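PDB 3E82: putative oxidoreductase from Klebsiella pneumoniae subsp. pneumoniae MGH 78578, which is of unknown specific function but probably binds a nicotinamide nucleotide and acts as an oxidoreductase, as do other Gfo/Idh/MocA family members. Local coordinates for residues B[75-78]-B[79-82]; B[314-317]-B[318-321]. One frame throughout, in Å; residues are numbered along the deposited sequence.

Overall arrangement
Contacts 1 and 2 are both local turns that lead into a helix, and both are surface contacts with one buried residue each, H80 and V318. They share no element. Contact 1 follows strand 70-73 of the parallel sheet and enters helix 80-89. Contact 2 joins helix 300-310 to helix 320-339 and rests against strand 121-123, an outermost strand of the same sheet within this chain. Their centres are 21 Å apart and their nearest atoms about 12 Å apart. Four hydrogen bonds hold contact 1, one from the T79 hydroxyl and one from the imidazole; a fifth, very short one between hydroxyls is doubtful. Contact 2 has one such bond, among prolines that offer no N-H.

Contact 1. Residues B[75-78]-B[79-82]; sequences SPNA and THAP
One face of the H80 imidazole lies over N77 CA. This atom sits 3.9 Å from the ring centroid and almost on its normal, a CH-pi contact. The N77 and H80 side chains lie side by side, with amide and ring planes 42° apart. CG of H80 is anti to its own carbonyl carbon (chi1 -68°), which swings the ring back over the turn. H80 NE2 then donates to S75 O at 2.7 Å. The bond is bent, and the carbonyl oxygen is tilted slightly from the ring plane. H80 ND1 is hydrogen-bonded to P99 O in another loop, so both ring nitrogens are held and the rotation of the ring is fixed.

The T79 hydroxyl meets both S75 and P76. Its OG1 lies between the backbone N and the carbonyl carbon (chi1 72°). There it donates to P76 O at 2.6 Å, in the carbonyl plane and on a lone pair. T79 N reaches the same oxygen at 2.9 Å, from above that plane. S75 OG and T79 OG1 are 2.4 Å apart, which is very short, so the geometry of this bond is doubtful.

H80 N bonds to N77 O at 3.2 Å. A water bridges N77 O and A81 N. The bonds to P76 O and N77 O make overlapping beta turns into helix 80-89, consistent with a strand-to-helix loop of a Rossmann fold.

Contact 2. Residues B[314-317]-B[318-321]; sequences IANP and VPPV
The side-chain amide of N316 folds over the backbone of V318 and the start of P319. Its OD1 accepts a hydrogen bond from V318 N at 3.0 Å. A side-chain oxygen bonded to the N-H two residues on defines an Asx turn. The turn lies in the loop between helix 300-310 and helix 320-339.

The bond is fairly straight at nitrogen, but the N-H comes from above the amide plane of N316, not along a lone pair. CG of N316 is anti to the backbone N (chi1 -171°), and this carries the amide forward along the chain. ND2 comes to 3.6 Å from P319 CA. Its hydrogen-bond partner is L121 O, on strand 121-123. The two ends of one amide thus do different work: OD1 closes the turn, and ND2 ties it to the strand. V318 O, hydrogen-bonded to S122 OG, adds a second tie to the same strand.

P317, P319 and P320 have no N-H to give. V318 supplies the one backbone N-H from P317 to P320, and N316 takes it up. The proline rings also limit rotation about their N-CA bonds, which should stiffen the loop. N316 and P317 touch helix 300-310 through I306 and L305. In this way the turn joins the C-terminal part of the chain to the parallel sheet of the Rossmann fold.

The remaining contacts are looser. P317 CB lies 4.3 Å from V318 CG2, a loose apolar contact. N316 ND2 is 3.9 Å from P320 CD. On the backbone side, P319 CD lies 3.4 Å from N316 O.

Contact 1. Residues B[75-78]-B[79-82]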
loop_
_atom_site.group_PDB
_atom_site.type_symbol
_atom_site.label_atom_id
_atom_site.label_comp_id
_atom_site.label_asym_id
_atom_site.label_seq_id
_atom_site.Cartn_x
_atom_site.Cartn_y
_atom_site.Cartn_z
ATOM N N SER B 75 -25.744 17.555 -14.399
ATOM C CA SER B 75 -25.311 18.182 -15.646
ATOM C C SER B 75 -23.774 18.232 -15.630
ATOM O O SER B 75 -23.158 17.754 -14.678
ATOM C CB SER B 75 -25.913 19.588 -15.725
ATOM O OG SER B 75 -25.704 20.297 -14.514
ATOM N N PRO B 76 -23.136 18.793 -16.682
ATOM C CA PRO B 76 -21.668 18.871 -16.723
ATOM C C PRO B 76 -21.043 19.486 -15.469
ATOM O O PRO B 76 -21.623 20.377 -14.848
ATOM C CB PRO B 76 -21.402 19.718 -17.965
ATOM C CG PRO B 76 -22.528 19.321 -18.882
ATOM C CD PRO B 76 -23.720 19.331 -17.928
ATOM N N ASN B 77 -19.850 19.010 -15.122
ATOM C CA ASN B 77 -19.104 19.467 -13.941
ATOM C C ASN B 77 -19.067 20.978 -13.706
ATOM O O ASN B 77 -19.291 21.442 -12.588
ATOM C CB ASN B 77 -17.664 18.939 -14.004
ATOM C CG ASN B 77 -17.558 17.475 -13.612
ATOM O OD1 ASN B 77 -18.502 16.700 -13.782
ATOM N ND2 ASN B 77 -16.397 17.085 -13.093
ATOM N N ALA B 78 -18.776 21.740 -14.753
ATOM C CA ALA B 78 -18.697 23.191 -14.638
ATOM C C ALA B 78 -20.023 23.881 -14.310
ATOM O O ALA B 78 -20.035 25.061 -13.966
ATOM C CB ALA B 78 -18.115 23.778 -15.926
ATOM N N THR B 79 -21.132 23.153 -14.416
ATOM C CA THR B 79 -22.452 23.730 -14.144
ATOM C C THR B 79 -22.953 23.467 -12.720
ATOM O O THR B 79 -23.915 24.086 -12.264
ATOM C CB THR B 79 -23.523 23.176 -15.126
ATOM O OG1 THR B 79 -23.808 21.809 -14.810
ATOM C CG2 THR B 79 -23.020 23.248 -16.555
ATOM N N HIS B 80 -22.292 22.550 -12.022
ATOM C CA HIS B 80 -22.700 22.198 -10.669
ATOM C C HIS B 80 -22.806 23.379 -9.704
ATOM O O HIS B 80 -23.871 23.621 -9.138
ATOM C CB HIS B 80 -21.756 21.129 -10.103
ATOM C CG HIS B 80 -21.869 19.802 -10.793
ATOM N ND1 HIS B 80 -21.192 18.679 -10.367
ATOM C CD2 HIS B 80 -22.579 19.421 -11.883
ATOM C CE1 HIS B 80 -21.480 17.664 -11.164
ATOM N NE2 HIS B 80 -22.320 18.087 -12.093
ATOM N N ALA B 81 -21.716 24.118 -9.524
ATOM C CA ALA B 81 -21.712 25.254 -8.600
ATOM C C ALA B 81 -22.735 26.334 -8.960
ATOM O O ALA B 81 -23.522 26.762 -8.111
ATOM C CB ALA B 81 -20.316 25.859 -8.526
ATOM N N PRO B 82 -22.741 26.793 -10.220
ATOM C CA PRO B 82 -23.710 27.827 -10.597
ATOM C C PRO B 82 -25.180 27.407 -10.499
ATOM O O PRO B 82 -26.008 28.180 -10.021
ATOM C CB PRO B 82 -23.284 28.205 -12.018
ATOM C CG PRO B 82 -22.578 26.989 -12.519
ATOM C CD PRO B 82 -21.799 26.525 -11.321
HETATM O O HOH W 1 -19.249 23.557 -10.767
#

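Contact 2. Residues B[314-317]-B[318-321]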
loop_
_atom_site.group_PDB
_atom_site.type_symbol
_atom_site.label_atom_id
_atom_site.label_comp_id
_atom_site.label_asym_id
_atom_site.label_seq_id
_atom_site.Cartn_x
_atom_site.Cartn_y
_atom_site.Cartn_z
ATOM N N ILE B 314 -35.160 13.299 10.199
ATOM C CA ILE B 314 -33.765 13.152 10.600
ATOM C C ILE B 314 -32.891 14.243 9.990
ATOM O O ILE B 314 -33.354 15.069 9.212
ATOM C CB ILE B 314 -33.193 11.809 10.121
ATOM C CG1 ILE B 314 -33.247 11.753 8.588
ATOM C CG2 ILE B 314 -33.979 10.655 10.724
ATOM C CD1 ILE B 314 -32.601 10.523 7.992
ATOM N N ALA B 315 -31.614 14.224 10.337
ATOM C CA ALA B 315 -30.676 15.197 9.808
ATOM C C ALA B 315 -30.210 14.782 8.411
ATOM O O ALA B 315 -30.335 13.617 8.015
ATOM C CB ALA B 315 -29.474 15.328 10.747
ATOM N N ASN B 316 -29.697 15.752 7.663
ATOM C CA ASN B 316 -29.173 15.520 6.318
ATOM C C ASN B 316 -28.235 14.312 6.419
ATOM O O ASN B 316 -27.292 14.324 7.206
ATOM C CB ASN B 316 -28.367 16.748 5.882
ATOM C CG ASN B 316 -27.959 16.708 4.418
ATOM O OD1 ASN B 316 -27.919 15.645 3.790
ATOM N ND2 ASN B 316 -27.628 17.881 3.872
ATOM N N PRO B 317 -28.477 13.256 5.632
ATOM C CA PRO B 317 -27.580 12.096 5.723
ATOM C C PRO B 317 -26.167 12.399 5.226
ATOM O O PRO B 317 -25.198 11.751 5.636
ATOM C CB PRO B 317 -28.283 11.048 4.868
ATOM C CG PRO B 317 -28.934 11.895 3.795
ATOM C CD PRO B 317 -29.513 13.045 4.605
ATOM N N VAL B 318 -26.048 13.385 4.343
ATOM C CA VAL B 318 -24.749 13.756 3.810
ATOM C C VAL B 318 -24.627 15.271 3.794
ATOM O O VAL B 318 -24.809 15.904 2.758
ATOM C CB VAL B 318 -24.563 13.233 2.376
ATOM C CG1 VAL B 318 -23.155 13.577 1.870
ATOM C CG2 VAL B 318 -24.822 11.731 2.335
ATOM N N PRO B 319 -24.350 15.875 4.957
ATOM C CA PRO B 319 -24.213 17.334 5.021
ATOM C C PRO B 319 -23.066 17.804 4.132
ATOM O O PRO B 319 -22.050 17.115 3.983
ATOM C CB PRO B 319 -23.971 17.598 6.501
ATOM C CG PRO B 319 -23.337 16.312 6.979
ATOM C CD PRO B 319 -24.158 15.266 6.282
ATOM N N PRO B 320 -23.219 18.985 3.521
ATOM C CA PRO B 320 -22.189 19.533 2.634
ATOM C C PRO B 320 -20.777 19.634 3.208
ATOM O O PRO B 320 -19.796 19.499 2.471
ATOM C CB PRO B 320 -22.770 20.888 2.208
ATOM C CG PRO B 320 -23.724 21.250 3.318
ATOM C CD PRO B 320 -24.345 19.928 3.697
ATOM N N VAL B 321 -20.665 19.866 4.511
ATOM C CA VAL B 321 -19.351 19.963 5.133
ATOM C C VAL B 321 -18.566 18.642 5.013
ATOM O O VAL B 321 -17.331 18.639 5.016
ATOM C CB VAL B 321 -19.465 20.368 6.620
ATOM C CG1 VAL B 321 -20.092 19.245 7.437
ATOM C CG2 VAL B 321 -18.098 20.743 7.153
#